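PDB 5XUM: holo-[acyl-carrier-protein] synthase from Thermotoga maritima, which is an alpha-plus-beta member of the 4'-phosphopantetheinyl transferase superfamily, of the AcpS type, modelled as an assembly of three chains. Local coordinates for residues Arg22-Ser27 and Ala43-Leu48; Lys125-Leu130 and Lys149-Ser154; Ile139-Ser142 and Thr147-Lys150. All blocks are in the same frame, centred on the assembly; numbering follows the deposited sequence.

Contact 1 of 3, residues Arg22-Ser27 and Ala43-Leu48; sequences RILGES and AGRFAL
The Phe46 ring receives Ile23 obliquely at its CD2-CE2 side, with Ile23 CG2 3.7 Å from Phe46 CD2, while Phe65 meets the same ring with the planes at about 60°. The other flat group, the Arg45 guanidinium, carries Leu48 CD1 4.1 Å above one face, over its margin rather than its centre. In this member of the 4'-phosphopantetheinyl transferase superfamily, the long helix 38-56 packs against the C-terminal end of helix 20-23 and the turn that follows it; on the strand 2-11 side, Ala43 and Ala47 touch Leu10. With Ile23 CG1 between the backbone N and carbonyl carbon (chi1 69°) and the chain extended beyond it, CD1 reaches 3.9 Å from Phe46 N. A residue further on, Leu24 crosses Arg45 at about a right angle, its CD2 3.9 Å from Arg45 CB. Arg45 thus gives only the base of its chain to the contact; a bend at chi2 (56°) leads the end away, and NH2 bonds to Phe70 O. After Leu24 the chain enters the next helix at the N-cap residue Gly25, whose N is hydrogen-bonded to Glu28 OE1. Across the turn, Lys49 NZ on the long helix hydrogen-bonds to Ile23 O.

Contact 2 of 3, residues Lys125-Leu130 and Lys149-Ser154; sequences KRFEVL and KKLLES
Phe127 and Leu151 approach each other through different choices at chi1: Phe127 has CG anti to its carbonyl carbon (-52°), Leu151 has CG anti to its backbone N (-176°), and the side chains run antiparallel, each passing alongside the other. Leu151 CD2 arrives at the edge of the ring, near its plane, 4.2 Å from Phe127 CZ. Leu152 brings its CD2 in obliquely, 4.3 Å from Phe127 CE2, so two consecutive leucines of the helix meet the outer end of the phenyl group. Arg126 CB lies 3.9 Å above one face, near its margin. The contact is wholly apolar and fairly loose, with 106 Å² buried in all. The helix has its own polar ties: Ser154 OG hydrogen-bonds to Lys150 O at 2.8 Å, one turn back, and Lys149 NZ makes a weak salt bridge to Glu153 OE2. The rest of Arg126 turns back toward Phe122, bonding its O through NH2 and making a cation-pi contact. This is plain structural packing: an aromatic residue at the junction of helix 120-126 and strand 128-132 joins helix 145-154 to the four-stranded antiparallel sheet, with Ile139 of strand 137-140 beside it and Leu152 also resting on Leu123 of helix 120-126.

Contact 3 of 3, residues Ile139-Ser142 and Thr147-Lys150; sequences IETS and TLKK
Thr141 and Leu148 make the closer half of this contact: the two side chains cross obliquely, and Thr141 CG2 comes to 4.0 Å from Leu148 CD2. Leu148 reaches out from its helix with CG anti to the backbone N (chi1 -180°), turning both methyls toward the strand side. CD2 makes the closest approach to the threonine methyl, while CD1 is the methyl nearest Ile139, more loosely, 4.5 Å from Ile139 CD1. All three side chains are buried and meet only through methyl groups, although little surface, 85 Å², is covered between the segments; Phe127 packs against all three. Thr141 splits its roles. Its OG1 lies anti to the backbone N (chi1 179°) and bonds to Leu143 N two residues on, an ST turn that starts the chain on its way from the strand to the helix. The methyl is left to face the leucine. The arrangement is a strand-turn-helix connection in the later part of the chain: strand 137-140 belongs to a four-stranded antiparallel sheet, and helix 145-154 packs back over it, with Leu148 also touching Ile114 of strand 114-117 and both Leu159 and Tyr162 of strand 158-162. Away from these methyls the contact opens out. Glu140, next to both touching strand-side residues, is partly exposed and uses OE1 to bond Gly112 N. On the helix, Lys150 is exposed, as is Ser142 at the turn. Thr147, one residue before the leucine, is partly exposed and has OG1 hydrogen-bonded to Asp84 OD2.

Contacts 2 and 3 are neighbours, their centres about 6 Å apart, and both set helix 145-154 against residues at or beside the ends of two adjacent strands, 128-132 and 137-140. They touch directly: Phe127 CZ lies 3.6 Å from Leu148 CD1, so the phenyl group packs against three leucines of the helix, and Glu128 O and Glu140 N, 3.0 Å apart, probably form a hydrogen bond between the strands. Contact 1 stands on the opposite side of the chain's centre, about 32 Å from contact 2 and 27 Å from contact 3, centre to centre, and about 14 Å from either by nearest atoms. A bound glycerol, probably from the crystallisation liquor, lies about 4 Å from the Phe46 side chain.

Contact 1 of 3, residues Arg22-Ser27 and Ala43-Leu48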
loop_
_atom_site.group_PDB
_atom_site.type_symbol
_atom_site.label_atom_id
_atom_site.label_comp_id
_atom_site.label_asym_id
_atom_site.label_seq_id
_atom_site.Cartn_x
_atom_site.Cartn_y
_atom_site.Cartn_z
ATOM N N ARG A 22 5.613 27.918 8.719
ATOM C CA ARG A 22 6.811 27.221 8.248
ATOM C C ARG A 22 6.526 26.059 7.292
ATOM O O ARG A 22 7.301 25.813 6.364
ATOM C CB ARG A 22 7.642 26.722 9.436
ATOM C CG ARG A 22 8.300 27.821 10.263
ATOM C CD ARG A 22 9.496 28.439 9.554
ATOM N NE ARG A 22 10.562 27.466 9.328
ATOM C CZ ARG A 22 11.671 27.705 8.631
ATOM N NH1 ARG A 22 11.876 28.894 8.077
ATOM N NH2 ARG A 22 12.578 26.749 8.486
ATOM N N ILE A 23 5.421 25.350 7.516
ATOM C CA ILE A 23 5.154 24.107 6.782
ATOM C C ILE A 23 4.121 24.211 5.654
ATOM O O ILE A 23 4.148 23.410 4.719
ATOM C CB ILE A 23 4.779 22.934 7.727
ATOM C CG1 ILE A 23 3.409 23.160 8.384
ATOM C CG2 ILE A 23 5.876 22.713 8.763
ATOM C CD1 ILE A 23 2.708 21.885 8.808
ATOM N N LEU A 24 3.227 25.193 5.736
ATOM C CA LEU A 24 2.113 25.286 4.788
ATOM C C LEU A 24 2.446 26.074 3.527
ATOM O O LEU A 24 3.109 27.107 3.585
ATOM C CB LEU A 24 0.871 25.887 5.451
ATOM C CG LEU A 24 0.204 25.191 6.640
ATOM C CD1 LEU A 24 -1.063 25.948 6.999
ATOM C CD2 LEU A 24 -0.106 23.724 6.360
ATOM N N GLY A 25 1.969 25.570 2.390
ATOM C CA GLY A 25 2.021 26.305 1.130
ATOM C C GLY A 25 0.885 27.312 1.058
ATOM O O GLY A 25 0.021 27.340 1.942
ATOM N N GLU A 26 0.876 28.124 0.003
ATOM C CA GLU A 26 -0.103 29.210 -0.142
ATOM C C GLU A 26 -1.554 28.730 -0.218
ATOM O O GLU A 26 -2.433 29.309 0.423
ATOM C CB GLU A 26 0.231 30.099 -1.347
ATOM C CG GLU A 26 1.479 30.953 -1.169
ATOM C CD GLU A 26 1.398 31.882 0.029
ATOM O OE1 GLU A 26 2.227 31.736 0.954
ATOM O OE2 GLU A 26 0.500 32.753 0.054
ATOM N N SER A 27 -1.796 27.675 -0.994
ATOM C CA SER A 27 -3.140 27.114 -1.136
ATOM C C SER A 27 -3.609 26.408 0.140
ATOM O O SER A 27 -4.806 26.377 0.430
ATOM C CB SER A 27 -3.209 26.166 -2.334
ATOM O OG SER A 27 -3.005 26.867 -3.547
ATOM N N ALA A 43 -1.429 19.633 12.385
ATOM C CA ALA A 43 -0.900 18.328 12.759
ATOM C C ALA A 43 -1.034 17.332 11.602
ATOM O O ALA A 43 -0.089 16.607 11.288
ATOM C CB ALA A 43 -1.606 17.814 14.007
ATOM N N GLY A 44 -2.203 17.326 10.964
ATOM C CA GLY A 44 -2.477 16.447 9.830
ATOM C C GLY A 44 -1.592 16.713 8.623
ATOM O O GLY A 44 -1.097 15.777 7.994
ATOM N N ARG A 45 -1.392 17.990 8.301
ATOM C CA ARG A 45 -0.544 18.383 7.174
ATOM C C ARG A 45 0.932 18.098 7.429
ATOM O O ARG A 45 1.658 17.726 6.507
ATOM C CB ARG A 45 -0.758 19.854 6.793
ATOM C CG ARG A 45 -1.663 20.061 5.585
ATOM C CD ARG A 45 -3.021 19.404 5.770
ATOM N NE ARG A 45 -3.809 19.385 4.542
ATOM C CZ ARG A 45 -4.958 18.730 4.401
ATOM N NH1 ARG A 45 -5.462 18.028 5.410
ATOM N NH2 ARG A 45 -5.606 18.774 3.244
ATOM N N PHE A 46 1.366 18.268 8.676
ATOM C CA PHE A 46 2.727 17.909 9.068
ATOM C C PHE A 46 2.950 16.408 8.894
ATOM O O PHE A 46 3.971 15.988 8.341
ATOM C CB PHE A 46 3.014 18.320 10.516
ATOM C CG PHE A 46 4.480 18.439 10.833
ATOM C CD1 PHE A 46 5.221 17.323 11.211
ATOM C CD2 PHE A 46 5.124 19.666 10.744
ATOM C CE1 PHE A 46 6.575 17.431 11.496
ATOM C CE2 PHE A 46 6.476 19.783 11.030
ATOM C CZ PHE A 46 7.202 18.663 11.405
ATOM N N ALA A 47 1.985 15.614 9.361
ATOM C CA ALA A 47 2.047 14.158 9.265
ATOM C C ALA A 47 2.050 13.674 7.811
ATOM O O ALA A 47 2.811 12.776 7.463
ATOM C CB ALA A 47 0.905 13.519 10.048
ATOM N N LEU A 48 1.205 14.275 6.975
ATOM C CA LEU A 48 1.146 13.935 5.548
ATOM C C LEU A 48 2.453 14.240 4.814
ATOM O O LEU A 48 2.916 13.435 3.999
ATOM C CB LEU A 48 -0.035 14.636 4.863
ATOM C CG LEU A 48 -1.417 14.009 5.078
ATOM C CD1 LEU A 48 -2.529 15.008 4.785
ATOM C CD2 LEU A 48 -1.583 12.746 4.239
#

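Contact 2 of 3, residues Lys125-Leu130 and Lys149-Ser154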
loop_
_atom_site.group_PDB
_atom_site.type_symbol
_atom_site.label_atom_id
_atom_site.label_comp_id
_atom_site.label_asym_id
_atom_site.label_seq_id
_atom_site.Cartn_x
_atom_site.Cartn_y
_atom_site.Cartn_z
ATOM N N LYS A 125 6.792 10.907 -32.036
ATOM C CA LYS A 125 8.245 10.954 -32.206
ATOM C C LYS A 125 8.960 10.799 -30.867
ATOM O O LYS A 125 10.048 10.224 -30.798
ATOM C CB LYS A 125 8.676 12.283 -32.834
ATOM C CG LYS A 125 8.306 12.472 -34.294
ATOM C CD LYS A 125 8.617 13.895 -34.726
ATOM C CE LYS A 125 7.888 14.264 -36.006
ATOM N NZ LYS A 125 8.166 15.672 -36.404
ATOM N N ARG A 126 8.335 11.315 -29.811
ATOM C CA ARG A 126 8.969 11.411 -28.500
ATOM C C ARG A 126 8.456 10.380 -27.496
ATOM O O ARG A 126 9.228 9.867 -26.684
ATOM C CB ARG A 126 8.803 12.830 -27.945
ATOM C CG ARG A 126 9.561 13.885 -28.736
ATOM C CD ARG A 126 8.979 15.275 -28.534
ATOM N NE ARG A 126 9.742 16.297 -29.255
ATOM C CZ ARG A 126 9.597 16.586 -30.547
ATOM N NH1 ARG A 126 10.343 17.536 -31.097
ATOM N NH2 ARG A 126 8.712 15.936 -31.295
ATOM N N PHE A 127 7.163 10.072 -27.561
ATOM C CA PHE A 127 6.525 9.205 -26.570
ATOM C C PHE A 127 5.777 8.030 -27.178
ATOM O O PHE A 127 5.368 8.064 -28.340
ATOM C CB PHE A 127 5.549 10.006 -25.701
ATOM C CG PHE A 127 6.145 11.240 -25.097
ATOM C CD1 PHE A 127 7.093 11.148 -24.083
ATOM C CD2 PHE A 127 5.752 12.498 -25.538
ATOM C CE1 PHE A 127 7.643 12.291 -23.525
ATOM C CE2 PHE A 127 6.296 13.645 -24.982
ATOM C CZ PHE A 127 7.244 13.540 -23.976
ATOM N N GLU A 128 5.607 6.992 -26.364
ATOM C CA GLU A 128 4.708 5.890 -26.661
ATOM C C GLU A 128 3.280 6.379 -26.420
ATOM O O GLU A 128 2.882 6.621 -25.280
ATOM C CB GLU A 128 5.040 4.698 -25.757
ATOM C CG GLU A 128 4.212 3.444 -26.004
ATOM C CD GLU A 128 4.508 2.331 -25.010
ATOM O OE1 GLU A 128 3.949 1.227 -25.177
ATOM O OE2 GLU A 128 5.296 2.549 -24.062
ATOM N N VAL A 129 2.529 6.550 -27.506
ATOM C CA VAL A 129 1.143 7.023 -27.442
ATOM C C VAL A 129 0.196 5.826 -27.358
ATOM O O VAL A 129 0.293 4.894 -28.157
ATOM C CB VAL A 129 0.795 7.927 -28.651
ATOM C CG1 VAL A 129 -0.682 8.296 -28.658
ATOM C CG2 VAL A 129 1.650 9.187 -28.638
ATOM N N LEU A 130 -0.717 5.863 -26.389
ATOM C CA LEU A 130 -1.568 4.712 -26.077
ATOM C C LEU A 130 -3.012 4.850 -26.562
ATOM O O LEU A 130 -3.502 3.995 -27.301
ATOM C CB LEU A 130 -1.537 4.412 -24.572
ATOM C CG LEU A 130 -0.206 3.957 -23.962
ATOM C CD1 LEU A 130 -0.226 4.136 -22.450
ATOM C CD2 LEU A 130 0.119 2.515 -24.336
ATOM N N LYS A 149 6.220 19.131 -18.357
ATOM C CA LYS A 149 5.467 20.375 -18.550
ATOM C C LYS A 149 6.268 21.423 -19.330
ATOM O O LYS A 149 5.733 22.080 -20.227
ATOM C CB LYS A 149 5.030 20.936 -17.193
ATOM C CG LYS A 149 4.004 22.055 -17.251
ATOM C CD LYS A 149 3.671 22.549 -15.850
ATOM C CE LYS A 149 2.896 23.857 -15.881
ATOM N NZ LYS A 149 1.512 23.694 -16.405
ATOM N N LYS A 150 7.547 21.560 -18.986
ATOM C CA LYS A 150 8.449 22.515 -19.625
ATOM C C LYS A 150 8.756 22.122 -21.074
ATOM O O LYS A 150 8.899 22.988 -21.942
ATOM C CB LYS A 150 9.744 22.628 -18.814
ATOM C CG LYS A 150 10.642 23.797 -19.193
ATOM C CD LYS A 150 11.995 23.685 -18.508
ATOM C CE LYS A 150 12.939 24.787 -18.959
ATOM N NZ LYS A 150 14.311 24.596 -18.411
ATOM N N LEU A 151 8.852 20.818 -21.322
ATOM C CA LEU A 151 9.114 20.291 -22.661
ATOM C C LEU A 151 7.928 20.528 -23.598
ATOM O O LEU A 151 8.115 20.877 -24.762
ATOM C CB LEU A 151 9.462 18.796 -22.587
ATOM C CG LEU A 151 9.866 18.027 -23.854
ATOM C CD1 LEU A 151 10.882 16.950 -23.517
ATOM C CD2 LEU A 151 8.662 17.419 -24.566
ATOM N N LEU A 152 6.716 20.342 -23.078
ATOM C CA LEU A 152 5.499 20.454 -23.882
ATOM C C LEU A 152 5.106 21.901 -24.177
ATOM O O LEU A 152 4.684 22.215 -25.292
ATOM C CB LEU A 152 4.334 19.719 -23.213
ATOM C CG LEU A 152 4.446 18.203 -23.020
ATOM C CD1 LEU A 152 3.403 17.736 -22.016
ATOM C CD2 LEU A 152 4.320 17.440 -24.333
ATOM N N GLU A 153 5.246 22.771 -23.178
ATOM C CA GLU A 153 4.886 24.188 -23.311
ATOM C C GLU A 153 5.825 24.957 -24.245
ATOM O O GLU A 153 5.473 26.033 -24.734
ATOM C CB GLU A 153 4.820 24.866 -21.938
ATOM C CG GLU A 153 3.592 24.490 -21.118
ATOM C CD GLU A 153 3.579 25.113 -19.731
ATOM O OE1 GLU A 153 4.656 25.493 -19.219
ATOM O OE2 GLU A 153 2.482 25.215 -19.142
ATOM N N SER A 154 7.012 24.397 -24.483
ATOM C CA SER A 154 7.961 24.938 -25.458
ATOM C C SER A 154 7.402 24.832 -26.875
ATOM O O SER A 154 7.645 25.702 -27.714
ATOM C CB SER A 154 9.298 24.198 -25.371
ATOM O OG SER A 154 9.906 24.386 -24.108
#

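Contact 3 of 3, residues Ile139-Ser142 and Thr147-Lys150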
loop_
_atom_site.group_PDB
_atom_site.type_symbol
_atom_site.label_atom_id
_atom_site.label_comp_id
_atom_site.label_asym_id
_atom_site.label_seq_id
_atom_site.Cartn_x
_atom_site.Cartn_y
_atom_site.Cartn_z
ATOM N N ILE A 139 -0.286 9.140 -22.932
ATOM C CA ILE A 139 1.085 8.728 -23.228
ATOM C C ILE A 139 1.710 7.980 -22.052
ATOM O O ILE A 139 1.274 8.127 -20.905
ATOM C CB ILE A 139 1.987 9.930 -23.620
ATOM C CG1 ILE A 139 2.087 10.947 -22.471
ATOM C CG2 ILE A 139 1.487 10.587 -24.907
ATOM C CD1 ILE A 139 3.270 11.887 -22.569
ATOM N N GLU A 140 2.717 7.164 -22.349
ATOM C CA GLU A 140 3.578 6.605 -21.318
ATOM C C GLU A 140 4.904 7.353 -21.331
ATOM O O GLU A 140 5.550 7.470 -22.374
ATOM C CB GLU A 140 3.786 5.095 -21.517
ATOM C CG GLU A 140 4.948 4.478 -20.731
ATOM C CD GLU A 140 4.855 4.657 -19.216
ATOM O OE1 GLU A 140 3.789 5.047 -18.696
ATOM O OE2 GLU A 140 5.869 4.402 -18.531
ATOM N N THR A 141 5.286 7.879 -20.172
ATOM C CA THR A 141 6.581 8.532 -20.000
ATOM C C THR A 141 7.070 8.413 -18.556
ATOM O O THR A 141 6.267 8.343 -17.619
ATOM C CB THR A 141 6.565 10.015 -20.451
ATOM O OG1 THR A 141 7.852 10.600 -20.227
ATOM C CG2 THR A 141 5.512 10.826 -19.698
ATOM N N SER A 142 8.391 8.378 -18.394
ATOM C CA SER A 142 9.018 8.366 -17.077
ATOM C C SER A 142 9.553 9.752 -16.717
ATOM O O SER A 142 10.279 9.908 -15.736
ATOM C CB SER A 142 10.144 7.331 -17.027
ATOM O OG SER A 142 9.636 6.023 -17.217
ATOM N N THR A 147 9.428 18.601 -15.616
ATOM C CA THR A 147 10.283 18.359 -16.777
ATOM C C THR A 147 9.416 18.168 -18.022
ATOM O O THR A 147 9.682 18.766 -19.068
ATOM C CB THR A 147 11.197 17.132 -16.563
ATOM O OG1 THR A 147 11.960 17.311 -15.365
ATOM C CG2 THR A 147 12.156 16.943 -17.741
ATOM N N LEU A 148 8.374 17.348 -17.895
ATOM C CA LEU A 148 7.428 17.113 -18.983
ATOM C C LEU A 148 6.678 18.391 -19.366
ATOM O O LEU A 148 6.533 18.694 -20.551
ATOM C CB LEU A 148 6.443 15.994 -18.617
ATOM C CG LEU A 148 5.369 15.601 -19.639
ATOM C CD1 LEU A 148 5.978 15.018 -20.907
ATOM C CD2 LEU A 148 4.367 14.631 -19.028
ATOM N N LYS A 149 6.220 19.131 -18.357
ATOM C CA LYS A 149 5.467 20.375 -18.550
ATOM C C LYS A 149 6.268 21.423 -19.330
ATOM O O LYS A 149 5.733 22.080 -20.227
ATOM C CB LYS A 149 5.030 20.936 -17.193
ATOM C CG LYS A 149 4.004 22.055 -17.251
ATOM C CD LYS A 149 3.671 22.549 -15.850
ATOM C CE LYS A 149 2.896 23.857 -15.881
ATOM N NZ LYS A 149 1.512 23.694 -16.405
ATOM N N LYS A 150 7.547 21.560 -18.986
ATOM C CA LYS A 150 8.449 22.515 -19.625
ATOM C C LYS A 150 8.756 22.122 -21.074
ATOM O O LYS A 150 8.899 22.988 -21.942
ATOM C CB LYS A 150 9.744 22.628 -18.814
ATOM C CG LYS A 150 10.642 23.797 -19.193
ATOM C CD LYS A 150 11.995 23.685 -18.508
ATOM C CE LYS A 150 12.939 24.787 -18.959
ATOM N NZ LYS A 150 14.311 24.596 -18.411
#